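Local atomic coordinates of LpxE (Aquifex aeolicus, PDB entry 6EBU), a protein that probably acts as a membrane-embedded lipid A 1-phosphatase of the PAP2 family, removing a phosphate group from its lipid substrate. Residues 10-15 against 150-155; 32-37 against 136-141; 87-92 against 100-105. The protein carries 1 engineered substitution. All blocks are in the same frame, centred on the assembly; numbering follows the deposited sequence.

Overall arrangement
The three contacts are nested along the chain. Interaction 1 closes the widest loop, joining the start of helix 13-24 to the start of helix 151-170; interaction 2, between helices 28-37 and 126-145, lies inside it, and interaction 3, joining short helix 87-90 to the following loop, lies inside both. The centres of interactions 1 and 3 are about 11 Å apart, and the two touch through Ser104 and Asp153, near residues of the PAP2 signature. Interaction 2 sits about 18 Å from interaction 1 and about 19 Å from interaction 3. It is an apolar helix crossing that touches interaction 1 through Val154 and Gly140 and lies beside the same octyl glucoside.

Interaction 1 (10-15 against 150-155); sequences EDFALN and FPLDVF. With BOG (octyl beta-D-glucopyranoside), chain D.
With CG swung to the far side of its backbone N (chi1 -156°), Asn15 reaches out of the first turn of helix 13-24 and lays its amide against Phe150, Pro151 and Leu152. Glu10 bends at its second torsion (chi2 -100°), which folds its carboxylate back toward Phe150 and Asp153. The Asn15 amide is then held at both ends. Its OD1 accepts from Leu152 N at 2.9 Å, an amide N-H in the opening turn of helix 151-170 with no carbonyl of the preceding turn to bind, and the donor arrives tilted from the carbonyl plane. Its ND2 gives a bond to Glu10 O, 3.0 Å long, and a weak one to Glu10 OE2, fixing the rotation of the amide. Glu10 CB rides over one face of the Phe150 ring, 4.0 Å from its centroid, in a CH-pi contact. Farther along, Glu10 OE1 comes within 2.8 Å of Asp153 OD1, the two carboxylate planes 69° apart; no hydrogen bond is assigned between them, but the hydroxyl of Ser104 is hydrogen-bonded to both side chains. At the periphery, Leu152 CD2 meets the edge of the Phe12 ring. Asp153 OD2 also takes the Phe150 N-H at 2.8 Å from above its carboxylate plane, one half of a capping box, and has a weak hydrogen bond with His149 ND1. His149 and Asp153 match the His-x3-Asp part of the third PAP2 signature, so the arrangement is consistent with the beginning of the family's last active-site helix.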
loop_
_atom_site.group_PDB
_atom_site.type_symbol
_atom_site.label_atom_id
_atom_site.label_comp_id
_atom_site.label_asym_id
_atom_site.label_seq_id
_atom_site.Cartn_x
_atom_site.Cartn_y
_atom_site.Cartn_z
ATOM N N GLU A 10 -11.442 8.256 10.506
ATOM C CA GLU A 10 -11.076 6.886 10.841
ATOM C C GLU A 10 -11.905 6.302 11.978
ATOM O O GLU A 10 -11.780 5.105 12.260
ATOM C CB GLU A 10 -9.588 6.814 11.215
ATOM C CG GLU A 10 -8.675 7.669 10.345
ATOM C CD GLU A 10 -7.967 6.863 9.268
ATOM O OE1 GLU A 10 -6.785 7.152 8.983
ATOM O OE2 GLU A 10 -8.588 5.935 8.711
ATOM N N ASP A 11 -12.747 7.102 12.628
ATOM C CA ASP A 11 -13.458 6.666 13.830
ATOM C C ASP A 11 -14.887 6.269 13.464
ATOM O O ASP A 11 -15.856 6.981 13.724
ATOM C CB ASP A 11 -13.419 7.774 14.885
ATOM C CG ASP A 11 -13.989 7.344 16.235
ATOM O OD1 ASP A 11 -14.611 6.266 16.341
ATOM O OD2 ASP A 11 -13.812 8.105 17.209
ATOM N N PHE A 12 -15.000 5.104 12.828
ATOM C CA PHE A 12 -16.286 4.438 12.677
ATOM C C PHE A 12 -16.104 2.960 12.993
ATOM O O PHE A 12 -14.991 2.426 12.953
ATOM C CB PHE A 12 -16.915 4.650 11.285
ATOM C CG PHE A 12 -16.053 4.214 10.135
ATOM C CD1 PHE A 12 -15.034 5.028 9.667
ATOM C CD2 PHE A 12 -16.292 3.012 9.492
ATOM C CE1 PHE A 12 -14.254 4.637 8.597
ATOM C CE2 PHE A 12 -15.515 2.615 8.421
ATOM C CZ PHE A 12 -14.496 3.429 7.971
ATOM N N ALA A 13 -17.218 2.306 13.333
ATOM C CA ALA A 13 -17.153 0.989 13.961
ATOM C C ALA A 13 -16.470 -0.030 13.056
ATOM O O ALA A 13 -15.621 -0.808 13.509
ATOM C CB ALA A 13 -18.558 0.520 14.342
ATOM N N LEU A 14 -16.824 -0.036 11.769
ATOM C CA LEU A 14 -16.260 -1.021 10.851
ATOM C C LEU A 14 -14.749 -0.866 10.733
ATOM O O LEU A 14 -14.020 -1.862 10.652
ATOM C CB LEU A 14 -16.925 -0.898 9.481
ATOM C CG LEU A 14 -16.401 -1.796 8.358
ATOM C CD1 LEU A 14 -16.438 -3.256 8.773
ATOM C CD2 LEU A 14 -17.208 -1.577 7.088
ATOM N N ASN A 15 -14.259 0.376 10.735
ATOM C CA ASN A 15 -12.823 0.608 10.622
ATOM C C ASN A 15 -12.079 0.108 11.852
ATOM O O ASN A 15 -11.030 -0.536 11.732
ATOM C CB ASN A 15 -12.549 2.096 10.407
ATOM C CG ASN A 15 -11.226 2.354 9.715
ATOM O OD1 ASN A 15 -10.685 1.482 9.035
ATOM N ND2 ASN A 15 -10.700 3.562 9.883
ATOM N N PHE A 150 -5.092 2.075 9.268
ATOM C CA PHE A 150 -6.442 1.560 9.405
ATOM C C PHE A 150 -6.875 0.881 8.116
ATOM O O PHE A 150 -6.338 1.168 7.042
ATOM C CB PHE A 150 -7.412 2.694 9.732
ATOM C CG PHE A 150 -7.169 3.347 11.060
ATOM C CD1 PHE A 150 -7.612 2.756 12.230
ATOM C CD2 PHE A 150 -6.519 4.567 11.135
ATOM C CE1 PHE A 150 -7.400 3.366 13.456
ATOM C CE2 PHE A 150 -6.304 5.181 12.356
ATOM C CZ PHE A 150 -6.747 4.578 13.516
ATOM N N PRO A 151 -7.845 -0.034 8.192
ATOM C CA PRO A 151 -8.381 -0.639 6.961
ATOM C C PRO A 151 -8.888 0.371 5.946
ATOM O O PRO A 151 -8.832 0.103 4.740
ATOM C CB PRO A 151 -9.513 -1.530 7.486
ATOM C CG PRO A 151 -9.056 -1.918 8.850
ATOM C CD PRO A 151 -8.336 -0.717 9.402
ATOM N N LEU A 152 -9.391 1.523 6.395
ATOM C CA LEU A 152 -9.811 2.559 5.456
ATOM C C LEU A 152 -8.633 3.064 4.630
ATOM O O LEU A 152 -8.771 3.316 3.427
ATOM C CB LEU A 152 -10.469 3.714 6.211
ATOM C CG LEU A 152 -10.734 4.988 5.404
ATOM C CD1 LEU A 152 -11.750 4.724 4.302
ATOM C CD2 LEU A 152 -11.193 6.123 6.307
ATOM N N ASP A 153 -7.464 3.209 5.260
ATOM C CA ASP A 153 -6.294 3.726 4.556
ATOM C C ASP A 153 -5.814 2.757 3.484
ATOM O O ASP A 153 -5.429 3.179 2.387
ATOM C CB ASP A 153 -5.166 4.011 5.545
ATOM C CG ASP A 153 -5.632 4.781 6.759
ATOM O OD1 ASP A 153 -6.545 5.622 6.617
ATOM O OD2 ASP A 153 -5.079 4.549 7.855
ATOM N N VAL A 154 -5.818 1.456 3.782
ATOM C CA VAL A 154 -5.299 0.499 2.811
ATOM C C VAL A 154 -6.330 0.208 1.726
ATOM O O VAL A 154 -5.963 -0.108 0.590
ATOM C CB VAL A 154 -4.828 -0.786 3.514
ATOM C CG1 VAL A 154 -3.951 -0.443 4.710
ATOM C CG2 VAL A 154 -6.008 -1.641 3.936
ATOM N N PHE A 155 -7.623 0.322 2.039
ATOM C CA PHE A 155 -8.639 0.121 1.012
ATOM C C PHE A 155 -8.618 1.258 -0.000
ATOM O O PHE A 155 -8.642 1.024 -1.214
ATOM C CB PHE A 155 -10.022 -0.006 1.651
ATOM C CG PHE A 155 -11.131 -0.185 0.653
ATOM C CD1 PHE A 155 -11.330 -1.408 0.030
ATOM C CD2 PHE A 155 -11.969 0.871 0.330
ATOM C CE1 PHE A 155 -12.349 -1.576 -0.893
ATOM C CE2 PHE A 155 -12.987 0.710 -0.592
ATOM C CZ PHE A 155 -13.178 -0.515 -1.204
HETATM O O1 BOG D . -9.856 -2.991 -2.881
HETATM C "C1'" BOG D . -9.025 -4.074 -2.464
HETATM C "C2'" BOG D . -8.350 -3.718 -1.120
HETATM C "C3'" BOG D . -7.280 -4.796 -0.755
HETATM C "C4'" BOG D . -6.529 -4.351 0.529
HETATM C "C5'" BOG D . -5.942 -5.585 1.243
HETATM C "C6'" BOG D . -5.858 -5.314 2.759
HETATM C "C7'" BOG D . -6.565 -6.437 3.515
HETATM C "C8'" BOG D . -6.200 -6.368 4.998
#

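Interaction 2 (32-37 against 136-141); sequences VFFTHF and AFLIGY. With BOG (octyl beta-D-glucopyranoside), chain D.
Leu138, Phe37 and Phe34 bury the most surface where the C-terminal part of helix 28-37 crosses the second half of helix 126-145. The short segments run at 112° to each other with their axes 10.6 Å apart, a separation filled by aromatic rings. Leu138 lies at the centre of the contact. Its CB lies 3.7 Å from Phe37 CE2, meeting that ring obliquely, while its CD1 branch spreads outward to Phe37 CZ and to the edge of the Phe33 ring. Phe37 holds its CG opposite the backbone N (chi1 -164°), directing the ring across the gap, where CE2 also finds Ile139 CD1 at 3.5 Å. The single atom CE2 of this ring is therefore shared by two aliphatic neighbours, one from each of two consecutive residues.

Phe34 departs from the helix in another direction, its CG beside the backbone N, and carries its ring past Leu138 to the next turn. Phe34 CE1 comes to 3.8 Å from Leu138 O, and Phe34 CZ approaches Tyr141 CD1 to 3.6 Å. The Phe34 and Tyr141 planes are nearly parallel, 23° apart, yet with centroids separated by 5.8 Å the rings are slid aside and barely overlap. Tyr145 adds a further ring beside Phe34. On the other helix, Ile139 also packs on Asp109 and Ala113 of helix 108-121, tying the crossing to the bundle behind it.

The octyl glucoside tail runs alongside helix 126-145, its C8' 3.6 Å from Tyr141 CD2 and its C5' close to Phe137. No hydrogen bond joins the two segments; the crossing rests almost wholly on carbon-to-carbon contact among rings and branched chains, the chemistry expected of a membrane-embedded helix bundle where detergent takes a place that lipid could fill.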
loop_
_atom_site.group_PDB
_atom_site.type_symbol
_atom_site.label_atom_id
_atom_site.label_comp_id
_atom_site.label_asym_id
_atom_site.label_seq_id
_atom_site.Cartn_x
_atom_site.Cartn_y
_atom_site.Cartn_z
ATOM N N VAL A 32 8.242 -11.194 12.122
ATOM C CA VAL A 32 9.470 -11.234 11.337
ATOM C C VAL A 32 9.153 -11.134 9.851
ATOM O O VAL A 32 9.778 -10.358 9.118
ATOM C CB VAL A 32 10.277 -12.506 11.656
ATOM C CG1 VAL A 32 11.477 -12.611 10.731
ATOM C CG2 VAL A 32 10.720 -12.506 13.112
ATOM N N PHE A 33 8.170 -11.912 9.386
ATOM C CA PHE A 33 7.840 -11.918 7.964
ATOM C C PHE A 33 7.448 -10.529 7.482
ATOM O O PHE A 33 7.945 -10.053 6.454
ATOM C CB PHE A 33 6.713 -12.913 7.680
ATOM C CG PHE A 33 6.163 -12.814 6.283
ATOM C CD1 PHE A 33 6.781 -13.477 5.233
ATOM C CD2 PHE A 33 5.039 -12.045 6.016
ATOM C CE1 PHE A 33 6.284 -13.383 3.943
ATOM C CE2 PHE A 33 4.540 -11.943 4.732
ATOM C CZ PHE A 33 5.162 -12.614 3.693
ATOM N N PHE A 34 6.548 -9.862 8.207
ATOM C CA PHE A 34 6.064 -8.563 7.757
ATOM C C PHE A 34 7.118 -7.479 7.922
ATOM O O PHE A 34 7.120 -6.502 7.166
ATOM C CB PHE A 34 4.783 -8.192 8.500
ATOM C CG PHE A 34 3.559 -8.855 7.948
ATOM C CD1 PHE A 34 3.312 -8.851 6.586
ATOM C CD2 PHE A 34 2.663 -9.498 8.785
ATOM C CE1 PHE A 34 2.186 -9.466 6.068
ATOM C CE2 PHE A 34 1.538 -10.117 8.275
ATOM C CZ PHE A 34 1.299 -10.101 6.915
ATOM N N THR A 35 8.018 -7.629 8.894
ATOM C CA THR A 35 9.139 -6.703 9.008
ATOM C C THR A 35 10.077 -6.844 7.816
ATOM O O THR A 35 10.509 -5.844 7.231
ATOM C CB THR A 35 9.889 -6.940 10.319
ATOM O OG1 THR A 35 9.014 -6.678 11.423
ATOM C CG2 THR A 35 11.104 -6.028 10.418
ATOM N N HIS A 36 10.397 -8.084 7.441
ATOM C CA HIS A 36 11.241 -8.316 6.273
ATOM C C HIS A 36 10.529 -7.903 4.991
ATOM O O HIS A 36 11.159 -7.377 4.065
ATOM C CB HIS A 36 11.647 -9.790 6.201
ATOM C CG HIS A 36 12.534 -10.237 7.322
ATOM N ND1 HIS A 36 13.233 -11.426 7.288
ATOM C CD2 HIS A 36 12.835 -9.660 8.510
ATOM C CE1 HIS A 36 13.926 -11.561 8.405
ATOM N NE2 HIS A 36 13.702 -10.503 9.164
ATOM N N PHE A 37 9.213 -8.121 4.927
ATOM C CA PHE A 37 8.438 -7.895 3.714
ATOM C C PHE A 37 8.134 -6.423 3.462
ATOM O O PHE A 37 7.875 -6.051 2.313
ATOM C CB PHE A 37 7.125 -8.682 3.793
ATOM C CG PHE A 37 6.424 -8.838 2.474
ATOM C CD1 PHE A 37 6.815 -9.819 1.578
ATOM C CD2 PHE A 37 5.364 -8.014 2.137
ATOM C CE1 PHE A 37 6.168 -9.969 0.369
ATOM C CE2 PHE A 37 4.715 -8.159 0.927
ATOM C CZ PHE A 37 5.118 -9.137 0.042
ATOM N N ALA A 136 0.604 -7.167 -3.562
ATOM C CA ALA A 136 -0.103 -5.942 -3.200
ATOM C C ALA A 136 -1.006 -6.158 -1.993
ATOM O O ALA A 136 -1.095 -5.294 -1.112
ATOM C CB ALA A 136 -0.916 -5.432 -4.390
ATOM N N PHE A 137 -1.687 -7.306 -1.932
ATOM C CA PHE A 137 -2.555 -7.586 -0.792
ATOM C C PHE A 137 -1.751 -7.697 0.496
ATOM O O PHE A 137 -2.160 -7.173 1.539
ATOM C CB PHE A 137 -3.353 -8.867 -1.039
ATOM C CG PHE A 137 -3.935 -9.466 0.211
ATOM C CD1 PHE A 137 -5.129 -8.991 0.730
ATOM C CD2 PHE A 137 -3.285 -10.497 0.872
ATOM C CE1 PHE A 137 -5.666 -9.535 1.885
ATOM C CE2 PHE A 137 -3.816 -11.044 2.026
ATOM C CZ PHE A 137 -5.008 -10.562 2.533
ATOM N N LEU A 138 -0.604 -8.378 0.442
ATOM C CA LEU A 138 0.207 -8.559 1.642
ATOM C C LEU A 138 0.770 -7.238 2.148
ATOM O O LEU A 138 0.909 -7.054 3.361
ATOM C CB LEU A 138 1.337 -9.553 1.369
ATOM C CG LEU A 138 0.920 -11.023 1.269
ATOM C CD1 LEU A 138 2.111 -11.901 0.921
ATOM C CD2 LEU A 138 0.264 -11.488 2.562
ATOM N N ILE A 139 1.104 -6.313 1.244
ATOM C CA ILE A 139 1.534 -4.985 1.673
ATOM C C ILE A 139 0.407 -4.288 2.423
ATOM O O ILE A 139 0.604 -3.755 3.522
ATOM C CB ILE A 139 2.008 -4.151 0.469
ATOM C CG1 ILE A 139 3.320 -4.709 -0.083
ATOM C CG2 ILE A 139 2.186 -2.695 0.870
ATOM C CD1 ILE A 139 4.452 -4.671 0.911
ATOM N N GLY A 140 -0.796 -4.291 1.843
ATOM C CA GLY A 140 -1.937 -3.707 2.528
ATOM C C GLY A 140 -2.202 -4.359 3.872
ATOM O O GLY A 140 -2.459 -3.674 4.866
ATOM N N TYR A 141 -2.131 -5.692 3.923
ATOM C CA TYR A 141 -2.289 -6.387 5.197
ATOM C C TYR A 141 -1.143 -6.060 6.145
ATOM O O TYR A 141 -1.344 -5.953 7.362
ATOM C CB TYR A 141 -2.385 -7.897 4.966
ATOM C CG TYR A 141 -2.900 -8.675 6.160
ATOM C CD1 TYR A 141 -2.077 -8.945 7.247
ATOM C CD2 TYR A 141 -4.209 -9.141 6.200
ATOM C CE1 TYR A 141 -2.541 -9.650 8.339
ATOM C CE2 TYR A 141 -4.683 -9.850 7.290
ATOM C CZ TYR A 141 -3.843 -10.103 8.356
ATOM O OH TYR A 141 -4.302 -10.808 9.444
HETATM O O1 BOG D . -9.856 -2.991 -2.881
HETATM C "C1'" BOG D . -9.025 -4.074 -2.464
HETATM C "C2'" BOG D . -8.350 -3.718 -1.120
HETATM C "C3'" BOG D . -7.280 -4.796 -0.755
HETATM C "C4'" BOG D . -6.529 -4.351 0.529
HETATM C "C5'" BOG D . -5.942 -5.585 1.243
HETATM C "C6'" BOG D . -5.858 -5.314 2.759
HETATM C "C7'" BOG D . -6.565 -6.437 3.515
HETATM C "C8'" BOG D . -6.200 -6.368 4.998
#

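Interaction 3 (87-92 against 100-105); sequences PAILLE and LHWRSF. With BOG (octyl beta-D-glucopyranoside), chain E.
This is a local, mostly apolar contact with one water bridge, in which the short helix 87-90 packs against the loop that leads on to helix 108-121. Ile89 carries most of it. Its CG1 branch drops to 3.3 Å from His101 O and also lies over one face of the Trp102 ring, offset toward the rim, while CG2 reaches Trp102 CH2 at 3.8 Å. The remaining tip, CD1, turns to His101 ND1 at 3.6 Å. Ala88 CB approaches the same nitrogen at 3.9 Å, so ND1 is enclosed by hydrocarbon and has no polar partner in the model. The imidazole is placed by a first torsion that sets CG opposite the carbonyl carbon (chi1 -67°), and its other side, at CD2, meets the tail end of an octyl glucoside, C8', 3.4 Å away and in the ring plane. Replacing His101 with an alanine here would probably open a gap between Ile89, Ala88 and the detergent tail, leaving Ile89 CD1 more able to turn. One water accepts from Ala88 N at 2.9 Å and donates to Leu100 O at 3.0 Å, bridging the two backbones. The loop is also held by Lys79 of helix 61-82, bound to Arg103 O, and by Arg86, just before helix 87-90, whose NE binds Trp102 O. Lys79, Arg86 and Pro87 fit the Lys-x6-Arg-Pro signature of PAP2 enzymes; the contact packs the turn just after this first motif against the loop that leads into the Pro-Ser-Gly element of the second, consistent with the surroundings of a PAP2 phosphatase site.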
loop_
_atom_site.group_PDB
_atom_site.type_symbol
_atom_site.label_atom_id
_atom_site.label_comp_id
_atom_site.label_asym_id
_atom_site.label_seq_id
_atom_site.Cartn_x
_atom_site.Cartn_y
_atom_site.Cartn_z
ATOM N N PRO A 87 -3.204 4.549 13.912
ATOM C CA PRO A 87 -3.772 3.813 15.055
ATOM C C PRO A 87 -3.071 4.046 16.383
ATOM O O PRO A 87 -3.733 4.012 17.427
ATOM C CB PRO A 87 -3.652 2.351 14.607
ATOM C CG PRO A 87 -3.792 2.423 13.130
ATOM C CD PRO A 87 -3.088 3.688 12.719
ATOM N N ALA A 88 -1.755 4.271 16.388
ATOM C CA ALA A 88 -1.056 4.474 17.653
ATOM C C ALA A 88 -1.481 5.758 18.353
ATOM O O ALA A 88 -1.295 5.876 19.569
ATOM C CB ALA A 88 0.457 4.484 17.431
ATOM N N ILE A 89 -2.040 6.715 17.620
ATOM C CA ILE A 89 -2.526 7.955 18.217
ATOM C C ILE A 89 -3.995 7.845 18.603
ATOM O O ILE A 89 -4.386 8.202 19.717
ATOM C CB ILE A 89 -2.289 9.135 17.247
ATOM C CG1 ILE A 89 -0.794 9.323 16.976
ATOM C CG2 ILE A 89 -2.902 10.413 17.798
ATOM C CD1 ILE A 89 0.010 9.707 18.196
ATOM N N LEU A 90 -4.828 7.335 17.695
ATOM C CA LEU A 90 -6.267 7.320 17.937
ATOM C C LEU A 90 -6.661 6.243 18.940
ATOM O O LEU A 90 -7.550 6.459 19.772
ATOM C CB LEU A 90 -7.016 7.118 16.620
ATOM C CG LEU A 90 -8.510 7.452 16.635
ATOM C CD1 LEU A 90 -8.726 8.958 16.609
ATOM C CD2 LEU A 90 -9.222 6.782 15.469
ATOM N N LEU A 91 -6.021 5.079 18.879
ATOM C CA LEU A 91 -6.434 3.923 19.657
ATOM C C LEU A 91 -5.444 3.632 20.777
ATOM O O LEU A 91 -4.304 4.101 20.773
ATOM C CB LEU A 91 -6.577 2.684 18.766
ATOM C CG LEU A 91 -7.612 2.760 17.646
ATOM C CD1 LEU A 91 -7.795 1.391 17.009
ATOM C CD2 LEU A 91 -8.935 3.297 18.168
ATOM N N GLU A 92 -5.908 2.841 21.738
ATOM C CA GLU A 92 -5.101 2.394 22.863
ATOM C C GLU A 92 -4.638 0.960 22.635
ATOM O O GLU A 92 -5.314 0.170 21.972
ATOM C CB GLU A 92 -5.891 2.475 24.173
ATOM C CG GLU A 92 -6.802 3.688 24.302
ATOM C CD GLU A 92 -6.037 4.969 24.576
ATOM O OE1 GLU A 92 -6.566 6.053 24.261
ATOM O OE2 GLU A 92 -4.909 4.892 25.105
ATOM N N LEU A 100 5.341 4.998 13.529
ATOM C CA LEU A 100 4.638 5.959 12.692
ATOM C C LEU A 100 3.384 6.428 13.417
ATOM O O LEU A 100 2.718 5.636 14.092
ATOM C CB LEU A 100 4.276 5.347 11.338
ATOM C CG LEU A 100 5.455 4.824 10.517
ATOM C CD1 LEU A 100 4.975 4.243 9.197
ATOM C CD2 LEU A 100 6.476 5.928 10.289
ATOM N N HIS A 101 3.059 7.715 13.274
ATOM C CA HIS A 101 2.015 8.305 14.106
ATOM C C HIS A 101 1.004 9.160 13.342
ATOM O O HIS A 101 -0.151 9.265 13.766
ATOM C CB HIS A 101 2.653 9.142 15.220
ATOM C CG HIS A 101 3.410 8.333 16.228
ATOM N ND1 HIS A 101 2.790 7.651 17.253
ATOM C CD2 HIS A 101 4.737 8.102 16.373
ATOM C CE1 HIS A 101 3.701 7.032 17.983
ATOM N NE2 HIS A 101 4.891 7.290 17.469
ATOM N N TRP A 102 1.402 9.769 12.226
ATOM C CA TRP A 102 0.562 10.756 11.556
ATOM C C TRP A 102 0.489 10.490 10.057
ATOM O O TRP A 102 1.188 9.631 9.514
ATOM C CB TRP A 102 1.074 12.177 11.825
ATOM C CG TRP A 102 1.016 12.530 13.273
ATOM C CD1 TRP A 102 2.059 12.576 14.152
ATOM C CD2 TRP A 102 -0.157 12.862 14.023
ATOM N NE1 TRP A 102 1.608 12.927 15.402
ATOM C CE2 TRP A 102 0.250 13.107 15.349
ATOM C CE3 TRP A 102 -1.512 12.980 13.701
ATOM C CZ2 TRP A 102 -0.648 13.465 16.350
ATOM C CZ3 TRP A 102 -2.403 13.335 14.697
ATOM C CH2 TRP A 102 -1.968 13.572 16.005
ATOM N N ARG A 103 -0.386 11.253 9.393
ATOM C CA ARG A 103 -0.632 11.153 7.952
ATOM C C ARG A 103 -1.084 9.741 7.572
ATOM O O ARG A 103 -0.501 9.071 6.717
ATOM C CB ARG A 103 0.603 11.583 7.152
ATOM C CG ARG A 103 0.993 13.038 7.356
ATOM C CD ARG A 103 2.471 13.173 7.689
ATOM N N SER A 104 -2.165 9.307 8.223
ATOM C CA SER A 104 -2.626 7.929 8.095
ATOM C C SER A 104 -3.392 7.695 6.798
ATOM O O SER A 104 -3.292 6.616 6.204
ATOM C CB SER A 104 -3.498 7.564 9.299
ATOM O OG SER A 104 -3.826 6.187 9.302
ATOM N N PHE A 105 -4.158 8.688 6.342
ATOM C CA PHE A 105 -5.037 8.511 5.194
ATOM C C PHE A 105 -4.431 9.167 3.966
ATOM O O PHE A 105 -4.151 10.376 3.999
ATOM C CB PHE A 105 -6.411 9.106 5.485
ATOM C CG PHE A 105 -7.409 8.903 4.383
ATOM C CD1 PHE A 105 -8.153 7.736 4.309
ATOM C CD2 PHE A 105 -7.613 9.884 3.425
ATOM C CE1 PHE A 105 -9.077 7.550 3.299
ATOM C CE2 PHE A 105 -8.537 9.703 2.411
ATOM C CZ PHE A 105 -9.269 8.534 2.348
HETATM O O1 BOG E . 3.542 9.844 5.040
HETATM C "C1'" BOG E . 4.594 9.764 5.998
HETATM C "C2'" BOG E . 3.981 9.625 7.407
HETATM C "C3'" BOG E . 4.973 10.203 8.463
HETATM C "C4'" BOG E . 4.402 9.969 9.888
HETATM C "C5'" BOG E . 5.313 10.664 10.919
HETATM C "C6'" BOG E . 4.927 10.198 12.337
HETATM C "C7'" BOG E . 5.805 10.910 13.361
HETATM C "C8'" BOG E . 6.647 9.881 14.118
HETATM O O HOH W 1 0.186 3.993 14.316
#